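Local coordinates for glucose-6-phosphate isomerase (Plasmodium falciparum, PDB 3QKI), which probably catalyses the reversible conversion of alpha-D-glucose 6-phosphate into beta-D-fructose 6-phosphate, the second step of glycolysis, at residues 142-154 with 321-334. Residues are numbered along the deposited sequence; the frame is centred on the assembly and turned at random.
Sequences VLKKIEKYSDDIR and ILPLSIAFGYKNMR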
loop_
_atom_site.group_PDB
_atom_site.type_symbol
_atom_site.label_atom_id
_atom_site.label_comp_id
_atom_site.label_asym_id
_atom_site.label_seq_id
_atom_site.Cartn_x
_atom_site.Cartn_y
_atom_site.Cartn_z
ATOM N N VAL A 142 31.753 -7.055 -10.952
ATOM C CA VAL A 142 30.437 -7.669 -10.714
ATOM C C VAL A 142 29.498 -7.436 -11.900
ATOM O O VAL A 142 28.878 -8.388 -12.359
ATOM C CB VAL A 142 29.812 -7.238 -9.363
ATOM C CG1 VAL A 142 28.399 -7.793 -9.201
ATOM C CG2 VAL A 142 30.681 -7.679 -8.213
ATOM N N LEU A 143 29.423 -6.189 -12.418
ATOM C CA LEU A 143 28.569 -5.872 -13.554
ATOM C C LEU A 143 28.918 -6.720 -14.801
ATOM O O LEU A 143 28.008 -7.239 -15.448
ATOM C CB LEU A 143 28.560 -4.355 -13.866
ATOM C CG LEU A 143 27.816 -3.478 -12.865
ATOM C CD1 LEU A 143 27.967 -2.019 -13.209
ATOM C CD2 LEU A 143 26.334 -3.839 -12.811
ATOM N N LYS A 144 30.236 -6.948 -15.063
ATOM C CA LYS A 144 30.679 -7.781 -16.188
ATOM C C LYS A 144 30.226 -9.238 -15.979
ATOM O O LYS A 144 29.801 -9.885 -16.929
ATOM C CB LYS A 144 32.205 -7.725 -16.342
ATOM C CG LYS A 144 32.669 -6.446 -17.027
ATOM C CD LYS A 144 34.151 -6.223 -16.745
ATOM C CE LYS A 144 34.923 -5.643 -17.902
ATOM N NZ LYS A 144 34.592 -4.216 -18.142
ATOM N N LYS A 145 30.281 -9.719 -14.735
ATOM C CA LYS A 145 29.863 -11.062 -14.369
ATOM C C LYS A 145 28.338 -11.210 -14.598
ATOM O O LYS A 145 27.887 -12.254 -15.091
ATOM C CB LYS A 145 30.228 -11.330 -12.897
ATOM C CG LYS A 145 30.032 -12.763 -12.450
ATOM C CD LYS A 145 30.416 -12.914 -11.005
ATOM C CE LYS A 145 29.917 -14.174 -10.384
ATOM N NZ LYS A 145 30.577 -15.357 -10.958
ATOM N N ILE A 146 27.560 -10.171 -14.248
ATOM C CA ILE A 146 26.087 -10.164 -14.426
ATOM C C ILE A 146 25.751 -10.140 -15.911
ATOM O O ILE A 146 24.887 -10.913 -16.349
ATOM C CB ILE A 146 25.400 -8.989 -13.669
ATOM C CG1 ILE A 146 25.526 -9.170 -12.141
ATOM C CG2 ILE A 146 23.924 -8.818 -14.120
ATOM C CD1 ILE A 146 25.193 -7.923 -11.323
ATOM N N GLU A 147 26.430 -9.265 -16.685
ATOM C CA GLU A 147 26.199 -9.157 -18.129
ATOM C C GLU A 147 26.387 -10.529 -18.763
ATOM O O GLU A 147 25.481 -10.974 -19.481
ATOM C CB GLU A 147 27.149 -8.122 -18.734
ATOM C CG GLU A 147 27.058 -8.002 -20.239
ATOM C CD GLU A 147 27.917 -6.900 -20.831
ATOM O OE1 GLU A 147 27.612 -6.482 -21.969
ATOM O OE2 GLU A 147 28.861 -6.425 -20.153
ATOM N N LYS A 148 27.526 -11.225 -18.444
ATOM C CA LYS A 148 27.831 -12.541 -18.983
ATOM C C LYS A 148 26.806 -13.589 -18.555
ATOM O O LYS A 148 26.274 -14.293 -19.408
ATOM C CB LYS A 148 29.267 -12.988 -18.649
ATOM N N TYR A 149 26.504 -13.672 -17.255
ATOM C CA TYR A 149 25.560 -14.645 -16.725
ATOM C C TYR A 149 24.142 -14.456 -17.291
ATOM O O TYR A 149 23.527 -15.432 -17.710
ATOM C CB TYR A 149 25.558 -14.647 -15.179
ATOM C CG TYR A 149 24.662 -15.711 -14.587
ATOM C CD1 TYR A 149 25.104 -17.022 -14.444
ATOM C CD2 TYR A 149 23.357 -15.415 -14.197
ATOM C CE1 TYR A 149 24.275 -18.014 -13.917
ATOM C CE2 TYR A 149 22.513 -16.399 -13.684
ATOM C CZ TYR A 149 22.977 -17.698 -13.541
ATOM O OH TYR A 149 22.144 -18.674 -13.043
ATOM N N SER A 150 23.638 -13.216 -17.304
ATOM C CA SER A 150 22.291 -12.905 -17.799
ATOM C C SER A 150 22.210 -13.125 -19.308
ATOM O O SER A 150 21.228 -13.687 -19.761
ATOM C CB SER A 150 21.865 -11.489 -17.415
ATOM O OG SER A 150 22.678 -10.487 -18.008
ATOM N N ASP A 151 23.264 -12.768 -20.066
ATOM C CA ASP A 151 23.308 -13.014 -21.513
ATOM C C ASP A 151 23.225 -14.520 -21.752
ATOM O O ASP A 151 22.420 -14.950 -22.566
ATOM C CB ASP A 151 24.604 -12.468 -22.150
ATOM C CG ASP A 151 24.596 -10.980 -22.477
ATOM O OD1 ASP A 151 23.490 -10.382 -22.530
ATOM O OD2 ASP A 151 25.686 -10.425 -22.738
ATOM N N ASP A 152 23.983 -15.312 -20.970
ATOM C CA ASP A 152 24.031 -16.770 -21.065
ATOM C C ASP A 152 22.716 -17.443 -20.723
ATOM O O ASP A 152 22.349 -18.418 -21.374
ATOM C CB ASP A 152 25.190 -17.345 -20.254
ATOM C CG ASP A 152 26.600 -17.144 -20.834
ATOM O OD1 ASP A 152 26.723 -16.548 -21.929
ATOM O OD2 ASP A 152 27.570 -17.573 -20.185
ATOM N N ILE A 153 21.995 -16.928 -19.714
ATOM C CA ILE A 153 20.671 -17.455 -19.340
ATOM C C ILE A 153 19.687 -17.165 -20.472
ATOM O O ILE A 153 18.962 -18.067 -20.892
ATOM C CB ILE A 153 20.174 -16.854 -17.991
ATOM C CG1 ILE A 153 20.997 -17.395 -16.800
ATOM C CG2 ILE A 153 18.662 -17.021 -17.774
ATOM C CD1 ILE A 153 20.667 -18.795 -16.262
ATOM N N ARG A 154 19.699 -15.923 -20.977
ATOM C CA ARG A 154 18.776 -15.448 -22.004
ATOM C C ARG A 154 19.015 -16.024 -23.386
ATOM O O ARG A 154 18.057 -16.113 -24.164
ATOM C CB ARG A 154 18.732 -13.907 -22.048
ATOM C CG ARG A 154 18.219 -13.292 -20.749
ATOM C CD ARG A 154 18.426 -11.787 -20.724
ATOM N NE ARG A 154 17.782 -11.122 -21.866
ATOM C CZ ARG A 154 16.479 -10.875 -21.956
ATOM N NH1 ARG A 154 15.660 -11.217 -20.968
ATOM N NH2 ARG A 154 15.984 -10.280 -23.031
ATOM N N ILE A 321 20.365 -5.551 -10.092
ATOM C CA ILE A 321 20.910 -5.685 -11.450
ATOM C C ILE A 321 20.942 -7.129 -11.954
ATOM O O ILE A 321 20.659 -7.354 -13.117
ATOM C CB ILE A 321 22.206 -4.876 -11.723
ATOM C CG1 ILE A 321 22.051 -3.367 -11.339
ATOM C CG2 ILE A 321 22.677 -5.025 -13.192
ATOM C CD1 ILE A 321 20.802 -2.535 -12.019
ATOM N N LEU A 322 21.215 -8.094 -11.078
ATOM C CA LEU A 322 21.196 -9.488 -11.516
ATOM C C LEU A 322 19.785 -9.989 -11.913
ATOM O O LEU A 322 19.618 -10.320 -13.088
ATOM C CB LEU A 322 21.898 -10.427 -10.534
ATOM C CG LEU A 322 21.759 -11.904 -10.840
ATOM C CD1 LEU A 322 22.560 -12.302 -12.093
ATOM C CD2 LEU A 322 22.133 -12.708 -9.658
ATOM N N PRO A 323 18.733 -9.987 -11.051
ATOM C CA PRO A 323 17.429 -10.476 -11.525
ATOM C C PRO A 323 16.840 -9.622 -12.647
ATOM O O PRO A 323 16.225 -10.181 -13.549
ATOM C CB PRO A 323 16.559 -10.470 -10.269
ATOM C CG PRO A 323 17.205 -9.465 -9.374
ATOM C CD PRO A 323 18.677 -9.636 -9.617
ATOM N N LEU A 324 17.076 -8.301 -12.636
ATOM C CA LEU A 324 16.508 -7.438 -13.691
ATOM C C LEU A 324 17.194 -7.602 -15.056
ATOM O O LEU A 324 16.531 -7.447 -16.082
ATOM C CB LEU A 324 16.452 -5.958 -13.254
ATOM C CG LEU A 324 15.557 -5.631 -12.025
ATOM C CD1 LEU A 324 15.936 -4.253 -11.403
ATOM C CD2 LEU A 324 14.060 -5.736 -12.368
ATOM N N SER A 325 18.512 -7.909 -15.073
ATOM C CA SER A 325 19.233 -8.186 -16.317
ATOM C C SER A 325 18.803 -9.570 -16.845
ATOM O O SER A 325 18.753 -9.750 -18.039
ATOM C CB SER A 325 20.743 -8.178 -16.089
ATOM O OG SER A 325 21.204 -6.876 -15.778
ATOM N N ILE A 326 18.445 -10.515 -15.979
ATOM C CA ILE A 326 17.921 -11.816 -16.442
ATOM C C ILE A 326 16.554 -11.563 -17.119
ATOM O O ILE A 326 16.329 -11.993 -18.249
ATOM C CB ILE A 326 17.830 -12.871 -15.311
ATOM C CG1 ILE A 326 19.247 -13.346 -14.882
ATOM C CG2 ILE A 326 16.932 -14.082 -15.739
ATOM C CD1 ILE A 326 19.312 -14.039 -13.525
ATOM N N ALA A 327 15.673 -10.814 -16.442
ATOM C CA ALA A 327 14.330 -10.522 -16.951
ATOM C C ALA A 327 14.323 -9.687 -18.218
ATOM O O ALA A 327 13.524 -9.956 -19.127
ATOM C CB ALA A 327 13.505 -9.829 -15.866
ATOM N N PHE A 328 15.195 -8.654 -18.290
ATOM C CA PHE A 328 15.130 -7.689 -19.377
ATOM C C PHE A 328 16.348 -7.566 -20.295
ATOM O O PHE A 328 16.255 -6.876 -21.310
ATOM C CB PHE A 328 14.806 -6.304 -18.811
ATOM C CG PHE A 328 13.610 -6.250 -17.889
ATOM C CD1 PHE A 328 12.413 -6.878 -18.235
ATOM C CD2 PHE A 328 13.663 -5.538 -16.697
ATOM C CE1 PHE A 328 11.307 -6.810 -17.394
ATOM C CE2 PHE A 328 12.540 -5.441 -15.871
ATOM C CZ PHE A 328 11.369 -6.068 -16.227
ATOM N N GLY A 329 17.459 -8.176 -19.905
ATOM C CA GLY A 329 18.722 -8.072 -20.639
ATOM C C GLY A 329 19.582 -6.975 -20.034
ATOM O O GLY A 329 19.065 -5.936 -19.604
ATOM N N TYR A 330 20.898 -7.206 -19.956
ATOM C CA TYR A 330 21.852 -6.250 -19.406
ATOM C C TYR A 330 21.828 -4.878 -20.083
ATOM O O TYR A 330 21.974 -3.865 -19.382
ATOM C CB TYR A 330 23.279 -6.821 -19.408
ATOM C CG TYR A 330 24.252 -5.912 -18.694
ATOM C CD1 TYR A 330 24.265 -5.828 -17.304
ATOM C CD2 TYR A 330 25.087 -5.058 -19.408
ATOM C CE1 TYR A 330 25.116 -4.941 -16.643
ATOM C CE2 TYR A 330 25.955 -4.187 -18.757
ATOM C CZ TYR A 330 25.965 -4.131 -17.376
ATOM O OH TYR A 330 26.794 -3.249 -16.729
ATOM N N LYS A 331 21.689 -4.831 -21.440
ATOM C CA LYS A 331 21.669 -3.562 -22.190
ATOM C C LYS A 331 20.593 -2.625 -21.627
ATOM O O LYS A 331 20.850 -1.439 -21.468
ATOM C CB LYS A 331 21.397 -3.778 -23.689
ATOM C CG LYS A 331 22.624 -4.110 -24.512
ATOM C CD LYS A 331 22.356 -3.990 -26.020
ATOM C CE LYS A 331 22.348 -2.563 -26.534
ATOM N NZ LYS A 331 22.235 -2.519 -28.019
ATOM N N ASN A 332 19.402 -3.161 -21.313
ATOM C CA ASN A 332 18.317 -2.360 -20.749
ATOM C C ASN A 332 18.703 -1.860 -19.342
ATOM O O ASN A 332 18.535 -0.689 -19.052
ATOM C CB ASN A 332 17.011 -3.157 -20.725
ATOM C CG ASN A 332 16.331 -3.272 -22.064
ATOM O OD1 ASN A 332 16.305 -2.342 -22.850
ATOM N ND2 ASN A 332 15.735 -4.415 -22.331
ATOM N N MET A 333 19.305 -2.724 -18.529
ATOM C CA MET A 333 19.765 -2.384 -17.192
ATOM C C MET A 333 20.912 -1.371 -17.185
ATOM O O MET A 333 20.973 -0.541 -16.260
ATOM C CB MET A 333 19.992 -3.619 -16.337
ATOM C CG MET A 333 18.697 -4.394 -16.047
ATOM S SD MET A 333 17.195 -3.366 -15.844
ATOM C CE MET A 333 17.586 -2.500 -14.271
ATOM N N ARG A 334 21.770 -1.388 -18.252
ATOM C CA ARG A 334 22.858 -0.427 -18.394
ATOM C C ARG A 334 22.236 0.964 -18.602
ATOM O O ARG A 334 22.691 1.929 -17.993
ATOM C CB ARG A 334 23.781 -0.831 -19.560
ATOM C CG ARG A 334 24.975 0.089 -19.791
ATOM C CD ARG A 334 26.058 -0.581 -20.626
ATOM N NE ARG A 334 25.511 -1.269 -21.793
ATOM C CZ ARG A 334 25.988 -2.406 -22.292
ATOM N NH1 ARG A 334 27.060 -2.979 -21.751
ATOM N NH2 ARG A 334 25.424 -2.959 -23.351
HETATM O O HOH W 1 21.597 -9.915 -20.695
#
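A water ties the two segments together: it donates to Ser150 OG and to Asp151 OD1 and accepts from Tyr330 N at 2.9 Å, so an amide in the first turn of helix 330-349 is satisfied across the interface. The short side chain of Ser150 lets the helices come close, its CB lying 3.8 Å from Ile326 N and the CA atoms of Ser150 and Ile326 4.7 Å apart; its hydroxyl, placed between backbone N and carbonyl (chi1 64°), is tied back to Ile146 O. Arg154, long and flat enough to lie over a peptide, bends at its third torsion and lays its guanidinium over the backbone of Phe328 and Gly329, while NH1 donates in the guanidinium plane to Ile326 O at 2.9 Å, a carbonyl near the end of helix 318-328. Gly329, with positive phi, has no side chain to obstruct that flat group and serves as N-cap of the next helix. In this sugar isomerase (SIS) domain, helices 135-154 and 318-328 pack on the same side of the parallel sheet, Tyr149 and Ile326 both reaching Leu244 on strand 243-248. The axes of 142-154 and 321-328 approach to 8.5 Å and cross at -35°. Beta-branched Ile146 is a knob among Ile321, Leu322, Ser325 and Tyr330, filling the hole with CG2, 3.7 Å from Ser325 OG. In return Tyr330 enters a hole formed by Leu143, Ile146, Glu147 and Ser150, its flat ring taking Glu147 CB on one face, a CH-pi contact 3.8 Å from the centroid. The extended glutamate carries OE1 to Arg334 NH1, a long salt bridge of 3.6 Å at the guanidinium edge, the planes 75° apart.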